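Long-range contact in putative lipoprotein (Bacteroides ovatus, PDB 3OQQ), which is of unknown function but binds calcium ions and is probably an extracellular, lipid-attached protein: residues 148-159 / 175-186. Sequence-based numbering, arbitrary orientation. Where two conformers were deposited one is given.
Sequences NDVVFEYDLKVT and ELLLTLDVRAVG. With CA (calcium ion), chain B; CA (calcium ion), chain C.
Segments 148-159 and 175-186 pair as antiparallel arms of the buried beta hairpin of strands 150-161 and 173-184, flanked by strands 122-131 and 298-307. Its open end, away from the connecting loop, lies at two calcium ions. Backbone hydrogen bonds run from Thr159 and Glu175 to a classic beta bulge, where Val151 O accepts from Arg183 N at 2.9 Å and from Ala184 N at 3.1 Å. The bulge turns Arg183 toward the partner strand. Arg183 NE and NH2 form a side-on salt bridge with Glu153 OE2, NE at 3.2 Å, the carboxylate at 90° to the guanidinium plane; Thr392 is a further polar partner of Arg183. Val151 CG1, anti to the backbone N (chi1 -178°), meets Arg183 CG at 3.5 Å. On the other face, covered by helix 314-328 and strand 333-339, Leu180 CD2 touches both Phe152 CE2 and Tyr154 CB. Asp149 OD1 bridges both calcium ions; Asp133 also partners its carboxylate. Gly186 O binds one calcium with Asp146 and Glu397; Glu132 and Asp146 bind the other. The calcium shared by Asp149 and Gly186 ties together the loops adjoining the strands. Its positive charge probably offsets repulsion between Asp149 OD1 and Gly186 O, 3.0 Å apart.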
ATOM      1  N   ASN A 148      12.701  -0.364 -10.739  1.00 17.94           N
ATOM      2  CA  ASN A 148      12.649   0.930 -10.040  1.00 17.59           C
ATOM      3  C   ASN A 148      11.964   1.981 -10.916  1.00 20.84           C
ATOM      4  O   ASN A 148      12.042   3.167 -10.616  1.00 18.83           O
ATOM      5  CB  ASN A 148      14.051   1.385  -9.628  1.00 14.92           C
ATOM      6  CG  ASN A 148      14.891   1.701 -10.837  1.00 28.59           C
ATOM      7  OD1 ASN A 148      14.385   1.697 -11.956  1.00 16.60           O
ATOM      8  ND2 ASN A 148      16.157   2.015 -10.647  1.00 13.75           N
ATOM      9  N   ASP A 149      11.333   1.545 -12.027  1.00 18.59           N
ATOM     10  CA  ASP A 149      10.691   2.445 -13.009  1.00 17.94           C
ATOM     11  C   ASP A 149       9.661   3.342 -12.362  1.00 18.71           C
ATOM     12  O   ASP A 149       9.570   4.520 -12.727  1.00 17.49           O
ATOM     13  CB  ASP A 149      10.127   1.652 -14.179  1.00 19.86           C
ATOM     14  CG  ASP A 149      11.244   0.837 -14.837  1.00 25.92           C
ATOM     15  OD1 ASP A 149      12.447   1.075 -14.499  1.00 23.90           O
ATOM     16  OD2 ASP A 149      10.929  -0.046 -15.650  1.00 24.56           O
ATOM     17  N   VAL A 150       8.922   2.803 -11.373  1.00 14.73           N
ATOM     18  CA  VAL A 150       8.027   3.540 -10.489  1.00 15.75           C
ATOM     19  C   VAL A 150       8.172   2.885  -9.121  1.00 20.42           C
ATOM     20  O   VAL A 150       8.004   1.669  -8.974  1.00 20.14           O
ATOM     21  CB  VAL A 150       6.533   3.712 -10.895  1.00 20.77           C
ATOM     22  CG1 VAL A 150       5.822   4.653  -9.911  1.00 20.79           C
ATOM     23  CG2 VAL A 150       6.380   4.246 -12.321  1.00 21.29           C
ATOM     24  N   VAL A 151       8.584   3.672  -8.139  1.00 17.05           N
ATOM     25  CA  VAL A 151       8.756   3.125  -6.785  1.00 14.82           C
ATOM     26  C   VAL A 151       7.922   4.009  -5.902  1.00 17.99           C
ATOM     27  O   VAL A 151       8.128   5.226  -5.880  1.00 16.51           O
ATOM     28  CB  VAL A 151      10.227   3.010  -6.319  1.00 16.87           C
ATOM     29  CG1 VAL A 151      10.339   2.391  -4.929  1.00 15.46           C
ATOM     30  CG2 VAL A 151      11.078   2.233  -7.318  1.00 17.30           C
ATOM     31  N   PHE A 152       6.919   3.427  -5.256  1.00 14.50           N
ATOM     32  CA  PHE A 152       6.108   4.218  -4.346  1.00 13.50           C
ATOM     33  C   PHE A 152       5.749   3.468  -3.121  1.00 18.07           C
ATOM     34  O   PHE A 152       5.452   2.290  -3.190  1.00 17.82           O
ATOM     35  CB  PHE A 152       4.841   4.762  -5.011  1.00 13.17           C
ATOM     36  CG  PHE A 152       3.815   3.777  -5.514  1.00 13.23           C
ATOM     37  CD1 PHE A 152       3.878   3.287  -6.819  1.00 13.99           C
ATOM     38  CD2 PHE A 152       2.706   3.448  -4.738  1.00 14.00           C
ATOM     39  CE1 PHE A 152       2.881   2.460  -7.319  1.00 14.66           C
ATOM     40  CE2 PHE A 152       1.716   2.602  -5.237  1.00 17.03           C
ATOM     41  CZ  PHE A 152       1.802   2.136  -6.536  1.00 15.08           C
ATOM     42  N   GLU A 153       5.736   4.165  -2.003  1.00 16.85           N
ATOM     43  CA  GLU A 153       5.306   3.610  -0.719  1.00 17.68           C
ATOM     44  C   GLU A 153       3.847   3.848  -0.523  1.00 21.08           C
ATOM     45  O   GLU A 153       3.316   4.880  -0.936  1.00 20.84           O
ATOM     46  CB  GLU A 153       6.066   4.252   0.453  1.00 19.35           C
ATOM     47  CG  GLU A 153       7.561   4.344   0.240  1.00 36.39           C
ATOM     48  CD  GLU A 153       8.367   4.834   1.427  1.00 55.99           C
ATOM     49  OE1 GLU A 153       7.779   5.494   2.315  1.00 29.64           O
ATOM     50  OE2 GLU A 153       9.586   4.540   1.472  1.00 55.42           O
ATOM     51  N   TYR A 154       3.189   2.940   0.150  1.00 17.22           N
ATOM     52  CA  TYR A 154       1.781   3.172   0.425  1.00 16.19           C
ATOM     53  C   TYR A 154       1.509   2.891   1.858  1.00 19.55           C
ATOM     54  O   TYR A 154       2.220   2.111   2.490  1.00 17.63           O
ATOM     55  CB  TYR A 154       0.855   2.325  -0.468  1.00 16.67           C
ATOM     56  CG  TYR A 154       0.813   0.862  -0.086  1.00 19.23           C
ATOM     57  CD1 TYR A 154      -0.105   0.392   0.855  1.00 21.21           C
ATOM     58  CD2 TYR A 154       1.701  -0.052  -0.648  1.00 19.71           C
ATOM     59  CE1 TYR A 154      -0.170  -0.954   1.191  1.00 19.91           C
ATOM     60  CE2 TYR A 154       1.630  -1.410  -0.331  1.00 20.49           C
ATOM     61  CZ  TYR A 154       0.721  -1.846   0.618  1.00 24.29           C
ATOM     62  OH  TYR A 154       0.650  -3.169   0.966  1.00 24.10           O
ATOM     63  N   ASP A 155       0.407   3.447   2.345  1.00 18.32           N
ATOM     64  CA  ASP A 155      -0.052   3.224   3.710  1.00 17.64           C
ATOM     65  C   ASP A 155      -1.545   3.250   3.706  1.00 23.15           C
ATOM     66  O   ASP A 155      -2.140   4.231   3.276  1.00 23.58           O
ATOM     67  CB  ASP A 155       0.497   4.302   4.660  1.00 18.83           C
ATOM     68  CG  ASP A 155       0.341   3.909   6.111  1.00 25.32           C
ATOM     69  OD1 ASP A 155      -0.810   3.939   6.619  1.00 25.73           O
ATOM     70  OD2 ASP A 155       1.358   3.559   6.738  1.00 26.24           O
ATOM     71  N   LEU A 156      -2.144   2.177   4.196  1.00 20.55           N
ATOM     72  CA  LEU A 156      -3.596   2.043   4.300  0.50 19.89           C
ATOM     73  C   LEU A 156      -3.992   1.816   5.755  1.00 22.53           C
ATOM     74  O   LEU A 156      -3.406   0.971   6.421  1.00 18.70           O
ATOM     75  CB  LEU A 156      -4.104   0.878   3.424  0.50 19.80           C
ATOM     76  CG  LEU A 156      -4.327   1.180   1.954  0.50 23.67           C
ATOM     77  CD1 LEU A 156      -4.184  -0.078   1.103  0.50 23.00           C
ATOM     78  CD2 LEU A 156      -5.692   1.811   1.734  0.50 28.71           C
ATOM     79  N   LYS A 157      -4.988   2.592   6.242  1.00 20.53           N
ATOM     80  CA  LYS A 157      -5.572   2.518   7.578  1.00 20.52           C
ATOM     81  C   LYS A 157      -7.084   2.502   7.421  1.00 27.37           C
ATOM     82  O   LYS A 157      -7.644   3.397   6.789  1.00 27.08           O
ATOM     83  CB  LYS A 157      -5.140   3.694   8.478  1.00 22.87           C
ATOM     84  CG  LYS A 157      -3.935   3.454   9.348  1.00 39.90           C
ATOM     85  CD  LYS A 157      -3.542   4.720  10.123  1.00 46.21           C
ATOM     86  CE  LYS A 157      -2.452   5.537   9.445  1.00 48.44           C
ATOM     87  NZ  LYS A 157      -1.133   4.834   9.391  1.00 22.28           N
ATOM     88  N   VAL A 158      -7.733   1.474   7.953  1.00 25.36           N
ATOM     89  CA  VAL A 158      -9.182   1.346   7.933  1.00 25.73           C
ATOM     90  C   VAL A 158      -9.624   1.440   9.392  1.00 31.09           C
ATOM     91  O   VAL A 158      -9.290   0.576  10.198  1.00 30.69           O
ATOM     92  CB  VAL A 158      -9.662   0.060   7.218  1.00 29.16           C
ATOM     93  CG1 VAL A 158     -11.154  -0.188   7.465  1.00 29.75           C
ATOM     94  CG2 VAL A 158      -9.383   0.148   5.726  1.00 28.57           C
ATOM     95  N   THR A 159     -10.326   2.516   9.734  1.00 26.98           N
ATOM     96  CA  THR A 159     -10.803   2.789  11.086  1.00 26.28           C
ATOM     97  C   THR A 159     -12.278   2.446  11.184  1.00 33.08           C
ATOM     98  O   THR A 159     -13.057   2.800  10.289  1.00 31.33           O
ATOM     99  CB  THR A 159     -10.571   4.268  11.384  1.00 27.95           C
ATOM    100  OG1 THR A 159      -9.207   4.584  11.122  1.00 24.90           O
ATOM    101  CG2 THR A 159     -10.977   4.676  12.805  1.00 24.27           C
ATOM    102  N   GLU A 175     -13.891   4.418   7.962  1.00 26.86           N
ATOM    103  CA  GLU A 175     -13.059   5.390   7.286  1.00 25.81           C
ATOM    104  C   GLU A 175     -11.880   4.672   6.745  1.00 29.56           C
ATOM    105  O   GLU A 175     -11.440   3.684   7.321  1.00 29.57           O
ATOM    106  CB  GLU A 175     -12.605   6.486   8.239  1.00 27.16           C
ATOM    107  CG  GLU A 175     -13.492   7.704   8.222  1.00 38.17           C
ATOM    108  CD  GLU A 175     -12.887   8.860   8.984  1.00 59.87           C
ATOM    109  OE1 GLU A 175     -11.649   9.057   8.892  1.00 45.38           O
ATOM    110  OE2 GLU A 175     -13.659   9.577   9.661  1.00 57.29           O
ATOM    111  N   LEU A 176     -11.377   5.163   5.644  1.00 25.11           N
ATOM    112  CA  LEU A 176     -10.194   4.655   4.983  1.00 24.29           C
ATOM    113  C   LEU A 176      -9.273   5.828   4.779  1.00 26.68           C
ATOM    114  O   LEU A 176      -9.713   6.864   4.279  1.00 25.49           O
ATOM    115  CB  LEU A 176     -10.573   4.000   3.639  1.00 24.50           C
ATOM    116  CG  LEU A 176      -9.458   3.302   2.888  1.00 30.26           C
ATOM    117  CD1 LEU A 176      -9.939   2.028   2.351  1.00 32.34           C
ATOM    118  CD2 LEU A 176      -8.908   4.164   1.749  1.00 33.28           C
ATOM    119  N   LEU A 177      -8.031   5.697   5.228  1.00 21.48           N
ATOM    120  CA  LEU A 177      -6.998   6.685   4.984  1.00 21.30           C
ATOM    121  C   LEU A 177      -5.882   6.007   4.183  1.00 26.64           C
ATOM    122  O   LEU A 177      -5.247   5.057   4.678  1.00 26.10           O
ATOM    123  CB  LEU A 177      -6.456   7.319   6.283  1.00 21.70           C
ATOM    124  CG  LEU A 177      -5.452   8.471   6.116  1.00 25.38           C
ATOM    125  CD1 LEU A 177      -6.154   9.720   5.572  1.00 25.37           C
ATOM    126  CD2 LEU A 177      -4.800   8.813   7.461  1.00 25.82           C
ATOM    127  N   LEU A 178      -5.672   6.481   2.937  1.00 22.54           N
ATOM    128  CA  LEU A 178      -4.618   5.999   2.056  1.00 21.49           C
ATOM    129  C   LEU A 178      -3.603   7.082   1.739  1.00 23.58           C
ATOM    130  O   LEU A 178      -3.977   8.174   1.320  1.00 21.34           O
ATOM    131  CB  LEU A 178      -5.191   5.461   0.729  1.00 21.55           C
ATOM    132  CG  LEU A 178      -4.173   5.209  -0.420  1.00 26.28           C
ATOM    133  CD1 LEU A 178      -3.399   3.933  -0.221  1.00 26.44           C
ATOM    134  CD2 LEU A 178      -4.839   5.186  -1.757  1.00 28.38           C
ATOM    135  N   THR A 179      -2.307   6.749   1.861  1.00 20.01           N
ATOM    136  CA  THR A 179      -1.260   7.626   1.378  1.00 18.45           C
ATOM    137  C   THR A 179      -0.522   6.863   0.330  1.00 21.45           C
ATOM    138  O   THR A 179      -0.397   5.641   0.431  1.00 20.97           O
ATOM    139  CB  THR A 179      -0.332   8.218   2.452  1.00 24.62           C
ATOM    140  OG1 THR A 179       0.339   7.198   3.182  1.00 26.03           O
ATOM    141  CG2 THR A 179      -1.030   9.215   3.356  1.00 24.29           C
ATOM    142  N   LEU A 180      -0.091   7.576  -0.708  1.00 17.97           N
ATOM    143  CA  LEU A 180       0.745   7.096  -1.811  1.00 17.66           C
ATOM    144  C   LEU A 180       1.888   8.078  -1.927  1.00 22.80           C
ATOM    145  O   LEU A 180       1.645   9.278  -2.178  1.00 21.71           O
ATOM    146  CB  LEU A 180      -0.044   7.006  -3.134  1.00 17.05           C
ATOM    147  CG  LEU A 180      -1.271   6.089  -3.199  1.00 20.62           C
ATOM    148  CD1 LEU A 180      -2.035   6.325  -4.475  1.00 20.12           C
ATOM    149  CD2 LEU A 180      -0.883   4.617  -3.071  1.00 19.82           C
ATOM    150  N   ASP A 181       3.114   7.610  -1.636  1.00 18.04           N
ATOM    151  CA  ASP A 181       4.309   8.467  -1.624  1.00 17.46           C
ATOM    152  C   ASP A 181       5.282   8.059  -2.690  1.00 20.30           C
ATOM    153  O   ASP A 181       5.760   6.930  -2.646  1.00 18.46           O
ATOM    154  CB  ASP A 181       5.005   8.408  -0.240  1.00 18.33           C
ATOM    155  CG  ASP A 181       4.120   8.858   0.896  1.00 22.50           C
ATOM    156  OD1 ASP A 181       3.156   9.642   0.636  1.00 20.45           O
ATOM    157  OD2 ASP A 181       4.344   8.403   2.032  1.00 24.53           O
ATOM    158  N   VAL A 182       5.610   8.981  -3.620  1.00 16.74           N
ATOM    159  CA  VAL A 182       6.553   8.711  -4.714  1.00 15.19           C
ATOM    160  C   VAL A 182       7.983   8.687  -4.180  1.00 20.45           C
ATOM    161  O   VAL A 182       8.530   9.722  -3.795  1.00 20.71           O
ATOM    162  CB  VAL A 182       6.439   9.700  -5.902  1.00 18.76           C
ATOM    163  CG1 VAL A 182       7.334   9.248  -7.063  1.00 19.05           C
ATOM    164  CG2 VAL A 182       5.001   9.850  -6.362  1.00 17.66           C
ATOM    165  N   ARG A 183       8.618   7.527  -4.251  1.00 15.55           N
ATOM    166  CA  ARG A 183       9.984   7.404  -3.804  1.00 15.73           C
ATOM    167  C   ARG A 183      10.944   7.595  -4.987  1.00 19.43           C
ATOM    168  O   ARG A 183      11.958   8.259  -4.832  1.00 19.94           O
ATOM    169  CB  ARG A 183      10.156   6.058  -3.063  1.00 16.00           C
ATOM    170  CG  ARG A 183      11.419   5.320  -3.320  1.00 35.21           C
ATOM    171  CD  ARG A 183      12.127   4.903  -2.065  1.00 38.35           C
ATOM    172  NE  ARG A 183      11.404   4.034  -1.125  1.00 31.80           N
ATOM    173  CZ  ARG A 183      11.575   2.716  -1.025  1.00 44.70           C
ATOM    174  NH1 ARG A 183      12.377   2.071  -1.882  1.00 23.51           N
ATOM    175  NH2 ARG A 183      10.958   2.031  -0.063  1.00 20.39           N
ATOM    176  N   ALA A 184      10.636   7.036  -6.159  1.00 15.12           N
ATOM    177  CA  ALA A 184      11.516   7.161  -7.325  1.00 14.08           C
ATOM    178  C   ALA A 184      10.763   6.889  -8.615  1.00 17.09           C
ATOM    179  O   ALA A 184       9.776   6.146  -8.603  1.00 15.54           O
ATOM    180  CB  ALA A 184      12.690   6.171  -7.210  1.00 14.05           C
ATOM    181  N   VAL A 185      11.317   7.400  -9.745  1.00 14.09           N
ATOM    182  CA  VAL A 185      10.810   7.150 -11.092  1.00 14.95           C
ATOM    183  C   VAL A 185      12.037   6.833 -11.968  1.00 19.73           C
ATOM    184  O   VAL A 185      12.685   7.736 -12.481  1.00 19.94           O
ATOM    185  CB  VAL A 185       9.905   8.275 -11.671  1.00 18.26           C
ATOM    186  CG1 VAL A 185       9.323   7.870 -13.023  1.00 17.94           C
ATOM    187  CG2 VAL A 185       8.781   8.644 -10.703  1.00 17.51           C
ATOM    188  N   GLY A 186      12.371   5.545 -12.062  1.00 17.64           N
ATOM    189  CA  GLY A 186      13.512   5.071 -12.839  1.00 18.39           C
ATOM    190  C   GLY A 186      13.177   4.801 -14.288  1.00 22.16           C
ATOM    191  O   GLY A 186      13.644   3.835 -14.869  1.00 19.43           O
TER
HETATM  192 CA    CA B 457      14.796   1.858 -14.308  1.00 21.67          CA
HETATM  193 CA    CA C 458      13.213  -1.106 -15.777  1.00 20.66          CA
HETATM  194  O   HOH W   1      -2.839   5.774   6.051  1.00 24.38           O
HETATM  195  O   HOH W   2      14.473   0.672 -16.682  1.00 18.14           O
HETATM  196  O   HOH W   3      12.568  -0.795 -18.050  1.00 21.04           O
HETATM  197  O   HOH W   4      14.941  -2.685 -16.386  1.00 17.06           O